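Long-range contact in ubiquitin-conjugating enzyme E2, putative (Plasmodium falciparum, PDB 2Q0V), which probably takes part in ubiquitin transfer within the ubiquitin-conjugation pathway: residues 38-50 and 54-66. Numbering follows the deposited sequence.
Sequences VSEGVSFGLESAD and LSNWSCTIFGQPG
Strands 42-46 and 56-62 form the first antiparallel hairpin of the four-stranded sheet, with 42-46 at its outer edge within the chain and 73-79 bonded to the far side of 56-62. Ser43 and Thr60 form a hydrogen-bonded pair: Ser43 N reaches Thr60 O at 2.9 Å, and Thr60 N returns to Ser43 O. The ladder runs from Phe62 N to Gly41 O at one end to Glu47 N and Asn56 O at the other, the latter bond nearly straight (174°). Between them, Gly45 N bonds Ser58 O, whereas the return bond, Ser58 N to Gly45 O, is weak because its angle is bent to 123°.

On the face of Val42, Phe44, Cys59 and Ile61, Phe44 CB packs on Cys59 SG at 3.7 Å. With CG set between backbone N and carbonyl carbon (chi1 59°), the Phe44 ring lies alongside the Trp57 indole, whose CZ3 meets its edge in plane. At the turn end the side chains of Leu46 and Trp57 diverge, yet Leu46 CD2 comes over the indole's six-membered ring, 4.2 Å from its centroid, a CH-pi contact. Trp57 NE1 gives a bent hydrogen bond to Leu54 O (3.0 Å), from above the carbonyl plane. Helix 125-135 packs on Phe44, Trp57 and Ile61, while helix 22-34 meets Phe44, Leu46 and Trp57.

Ser43 and Thr60 point to the other face, where one water binds Ser43 OG and, weakly, Thr60 OG1. At the turn end, a second water accepts from Ser48 N and donates to Asn56 O, giving that carbonyl two donors. This first hairpin of an antiparallel beta-meander, its Phe44 side packed against helices, is characteristic of the alpha/beta ubiquitin-conjugating (UBC) fold.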
loop_
_atom_site.group_PDB
_atom_site.type_symbol
_atom_site.label_atom_id
_atom_site.label_comp_id
_atom_site.label_asym_id
_atom_site.label_seq_id
_atom_site.Cartn_x
_atom_site.Cartn_y
_atom_site.Cartn_z
ATOM N N VAL A 38 -3.054 -8.667 8.897
ATOM C CA VAL A 38 -1.895 -9.299 8.272
ATOM C C VAL A 38 -0.776 -8.846 9.172
ATOM O O VAL A 38 -0.859 -9.177 10.366
ATOM C CB VAL A 38 -1.765 -8.926 6.812
ATOM C CG1 VAL A 38 -2.839 -9.642 6.029
ATOM C CG2 VAL A 38 -1.913 -7.449 6.652
ATOM N N SER A 39 0.211 -8.090 8.696
ATOM C CA SER A 39 1.188 -7.549 9.616
ATOM C C SER A 39 0.573 -6.349 10.337
ATOM O O SER A 39 -0.571 -5.911 10.004
ATOM C CB SER A 39 2.509 -7.163 8.942
ATOM O OG SER A 39 2.386 -6.193 7.929
ATOM N N GLU A 40 1.302 -5.829 11.309
ATOM C CA GLU A 40 0.855 -4.673 12.093
ATOM C C GLU A 40 1.118 -3.322 11.394
ATOM O O GLU A 40 2.104 -3.168 10.670
ATOM C CB GLU A 40 1.527 -4.703 13.496
ATOM C CG GLU A 40 2.926 -4.137 13.531
ATOM C CD GLU A 40 3.745 -4.410 14.829
ATOM O OE1 GLU A 40 3.385 -5.219 15.722
ATOM O OE2 GLU A 40 4.820 -3.805 14.931
ATOM N N GLY A 41 0.251 -2.337 11.511
ATOM C CA GLY A 41 -1.166 -2.422 11.580
ATOM C C GLY A 41 -1.424 -1.927 10.160
ATOM O O GLY A 41 -1.326 -0.719 9.855
ATOM N N VAL A 42 -1.603 -2.896 9.262
ATOM C CA VAL A 42 -2.034 -2.627 7.914
ATOM C C VAL A 42 -3.159 -3.593 7.637
ATOM O O VAL A 42 -3.249 -4.654 8.228
ATOM C CB VAL A 42 -0.915 -2.746 6.818
ATOM C CG1 VAL A 42 0.366 -2.002 7.197
ATOM C CG2 VAL A 42 -0.637 -4.202 6.438
ATOM N N SER A 43 -4.057 -3.185 6.760
ATOM C CA SER A 43 -5.003 -4.115 6.202
ATOM C C SER A 43 -5.110 -3.836 4.703
ATOM O O SER A 43 -4.710 -2.768 4.216
ATOM C CB SER A 43 -6.326 -4.006 6.919
ATOM O OG SER A 43 -6.924 -2.789 6.572
ATOM N N PHE A 44 -5.589 -4.824 3.965
ATOM C CA PHE A 44 -5.777 -4.670 2.528
ATOM C C PHE A 44 -6.783 -5.682 2.005
ATOM O O PHE A 44 -6.924 -6.789 2.542
ATOM C CB PHE A 44 -4.442 -4.732 1.751
ATOM C CG PHE A 44 -3.664 -6.012 1.928
ATOM C CD1 PHE A 44 -3.768 -7.040 1.002
ATOM C CD2 PHE A 44 -2.803 -6.178 3.003
ATOM C CE1 PHE A 44 -3.016 -8.236 1.143
ATOM C CE2 PHE A 44 -2.058 -7.361 3.168
ATOM C CZ PHE A 44 -2.170 -8.398 2.237
ATOM N N GLY A 45 -7.495 -5.267 0.959
ATOM C CA GLY A 45 -8.473 -6.126 0.302
ATOM C C GLY A 45 -8.994 -5.500 -0.971
ATOM O O GLY A 45 -8.550 -4.438 -1.393
ATOM N N LEU A 46 -9.941 -6.175 -1.597
ATOM C CA LEU A 46 -10.521 -5.701 -2.833
ATOM C C LEU A 46 -11.442 -4.526 -2.564
ATOM O O LEU A 46 -12.150 -4.500 -1.573
ATOM C CB LEU A 46 -11.277 -6.839 -3.516
ATOM C CG LEU A 46 -10.411 -7.902 -4.186
ATOM C CD1 LEU A 46 -11.314 -8.942 -4.796
ATOM C CD2 LEU A 46 -9.527 -7.314 -5.248
ATOM N N GLU A 47 -11.382 -3.537 -3.438
ATOM C CA GLU A 47 -12.291 -2.396 -3.390
ATOM C C GLU A 47 -13.736 -2.894 -3.523
ATOM O O GLU A 47 -14.623 -2.468 -2.777
ATOM C CB GLU A 47 -11.933 -1.438 -4.513
ATOM C CG GLU A 47 -12.560 -0.060 -4.445
ATOM C CD GLU A 47 -11.939 0.887 -5.480
ATOM O OE1 GLU A 47 -11.197 0.402 -6.381
ATOM O OE2 GLU A 47 -12.178 2.115 -5.395
ATOM N N SER A 48 -13.960 -3.824 -4.451
ATOM C CA SER A 48 -15.259 -4.496 -4.551
ATOM C C SER A 48 -15.127 -5.988 -4.864
ATOM O O SER A 48 -14.370 -6.397 -5.753
ATOM C CB SER A 48 -16.196 -3.781 -5.542
ATOM O OG SER A 48 -15.657 -3.795 -6.847
ATOM N N ALA A 49 -15.890 -6.786 -4.125
ATOM C CA ALA A 49 -15.783 -8.243 -4.162
ATOM C C ALA A 49 -16.027 -8.870 -5.539
ATOM O O ALA A 49 -15.601 -10.008 -5.779
ATOM C CB ALA A 49 -16.705 -8.870 -3.107
ATOM N N ASP A 50 -16.683 -8.133 -6.440
ATOM C CA ASP A 50 -17.005 -8.648 -7.776
ATOM C C ASP A 50 -15.952 -8.381 -8.883
ATOM O O ASP A 50 -16.135 -8.827 -10.020
ATOM C CB ASP A 50 -18.412 -8.177 -8.218
ATOM C CG ASP A 50 -18.434 -6.724 -8.707
ATOM O OD1 ASP A 50 -17.482 -6.290 -9.396
ATOM O OD2 ASP A 50 -19.421 -6.010 -8.415
ATOM N N LEU A 54 -9.089 -8.455 -10.139
ATOM C CA LEU A 54 -8.436 -8.227 -8.824
ATOM C C LEU A 54 -7.380 -7.109 -8.844
ATOM O O LEU A 54 -6.294 -7.251 -8.302
ATOM C CB LEU A 54 -7.826 -9.517 -8.265
ATOM C CG LEU A 54 -8.630 -10.822 -8.251
ATOM C CD1 LEU A 54 -7.975 -11.858 -9.170
ATOM C CD2 LEU A 54 -8.685 -11.350 -6.836
ATOM N N SER A 55 -7.723 -5.998 -9.477
ATOM C CA SER A 55 -6.762 -4.957 -9.753
ATOM C C SER A 55 -6.747 -3.826 -8.721
ATOM O O SER A 55 -5.699 -3.250 -8.469
ATOM C CB SER A 55 -6.995 -4.375 -11.154
ATOM O OG SER A 55 -6.830 -5.365 -12.143
ATOM N N ASN A 56 -7.910 -3.507 -8.171
ATOM C CA ASN A 56 -8.099 -2.360 -7.276
ATOM C C ASN A 56 -8.267 -2.765 -5.805
ATOM O O ASN A 56 -9.170 -3.541 -5.458
ATOM C CB ASN A 56 -9.313 -1.532 -7.716
ATOM C CG ASN A 56 -8.913 -0.268 -8.492
ATOM O OD1 ASN A 56 -8.765 -0.289 -9.740
ATOM N ND2 ASN A 56 -8.734 0.849 -7.754
ATOM N N TRP A 57 -7.415 -2.221 -4.946
ATOM C CA TRP A 57 -7.398 -2.645 -3.546
ATOM C C TRP A 57 -7.637 -1.501 -2.615
ATOM O O TRP A 57 -6.984 -0.466 -2.728
ATOM C CB TRP A 57 -6.075 -3.349 -3.186
ATOM C CG TRP A 57 -5.829 -4.604 -4.007
ATOM C CD1 TRP A 57 -5.553 -4.667 -5.350
ATOM C CD2 TRP A 57 -5.833 -5.955 -3.541
ATOM N NE1 TRP A 57 -5.392 -5.971 -5.743
ATOM C CE2 TRP A 57 -5.553 -6.784 -4.658
ATOM C CE3 TRP A 57 -6.034 -6.549 -2.294
ATOM C CZ2 TRP A 57 -5.498 -8.184 -4.562
ATOM C CZ3 TRP A 57 -5.971 -7.927 -2.195
ATOM C CH2 TRP A 57 -5.694 -8.733 -3.327
ATOM N N SER A 58 -8.573 -1.709 -1.693
ATOM C CA SER A 58 -8.769 -0.836 -0.547
ATOM C C SER A 58 -7.871 -1.250 0.629
ATOM O O SER A 58 -7.924 -2.392 1.085
ATOM C CB SER A 58 -10.226 -0.855 -0.106
ATOM O OG SER A 58 -10.995 -0.125 -1.031
ATOM N N CYS A 59 -7.083 -0.290 1.113
ATOM C CA CYS A 59 -6.050 -0.507 2.124
ATOM C C CYS A 59 -6.139 0.468 3.299
ATOM O O CYS A 59 -6.612 1.595 3.156
ATOM C CB CYS A 59 -4.674 -0.408 1.478
ATOM S SG CYS A 59 -4.473 -1.474 0.028
ATOM N N THR A 60 -5.671 0.022 4.456
ATOM C CA THR A 60 -5.586 0.848 5.652
ATOM C C THR A 60 -4.185 0.759 6.273
ATOM O O THR A 60 -3.616 -0.345 6.407
ATOM C CB THR A 60 -6.632 0.415 6.692
ATOM O OG1 THR A 60 -7.944 0.510 6.123
ATOM C CG2 THR A 60 -6.594 1.300 7.897
ATOM N N ILE A 61 -3.656 1.928 6.640
ATOM C CA ILE A 61 -2.438 2.076 7.423
ATOM C C ILE A 61 -2.777 2.769 8.772
ATOM O O ILE A 61 -3.306 3.893 8.795
ATOM C CB ILE A 61 -1.391 2.949 6.667
ATOM C CG1 ILE A 61 -0.771 2.190 5.499
ATOM C CG2 ILE A 61 -0.261 3.393 7.579
ATOM C CD1 ILE A 61 0.096 3.108 4.615
ATOM N N PHE A 62 -2.459 2.100 9.877
ATOM C CA PHE A 62 -2.373 2.768 11.177
ATOM C C PHE A 62 -1.115 3.646 11.291
ATOM O O PHE A 62 -0.002 3.217 10.968
ATOM C CB PHE A 62 -2.417 1.739 12.290
ATOM C CG PHE A 62 -2.374 2.322 13.680
ATOM C CD1 PHE A 62 -1.472 1.826 14.625
ATOM C CD2 PHE A 62 -3.245 3.352 14.064
ATOM C CE1 PHE A 62 -1.427 2.367 15.952
ATOM C CE2 PHE A 62 -3.210 3.886 15.361
ATOM C CZ PHE A 62 -2.299 3.392 16.310
ATOM N N GLY A 63 -1.310 4.889 11.717
ATOM C CA GLY A 63 -0.208 5.801 12.000
ATOM C C GLY A 63 0.788 5.244 12.993
ATOM O O GLY A 63 0.481 4.398 13.824
ATOM N N GLN A 64 2.011 5.721 12.902
ATOM C CA GLN A 64 3.093 5.179 13.702
ATOM C C GLN A 64 3.119 5.836 15.129
ATOM O O GLN A 64 3.131 7.077 15.251
ATOM C CB GLN A 64 4.389 5.375 12.882
ATOM C CG GLN A 64 5.564 4.470 13.152
ATOM C CD GLN A 64 5.334 2.976 13.065
ATOM O OE1 GLN A 64 5.479 2.364 12.004
ATOM N NE2 GLN A 64 5.119 2.360 14.210
ATOM N N PRO A 65 3.056 5.019 16.207
ATOM C CA PRO A 65 3.175 5.624 17.555
ATOM C C PRO A 65 4.448 6.469 17.733
ATOM O O PRO A 65 5.570 6.047 17.341
ATOM C CB PRO A 65 3.190 4.426 18.505
ATOM C CG PRO A 65 2.619 3.255 17.703
ATOM C CD PRO A 65 2.838 3.558 16.246
ATOM N N GLY A 66 4.253 7.668 18.287
ATOM C CA GLY A 66 5.341 8.573 18.628
ATOM C C GLY A 66 5.655 9.569 17.533
ATOM O O GLY A 66 6.760 10.119 17.489
HETATM O O HOH W 1 -8.796 -2.246 4.481
HETATM O O HOH W 2 -11.664 -4.207 -6.695
#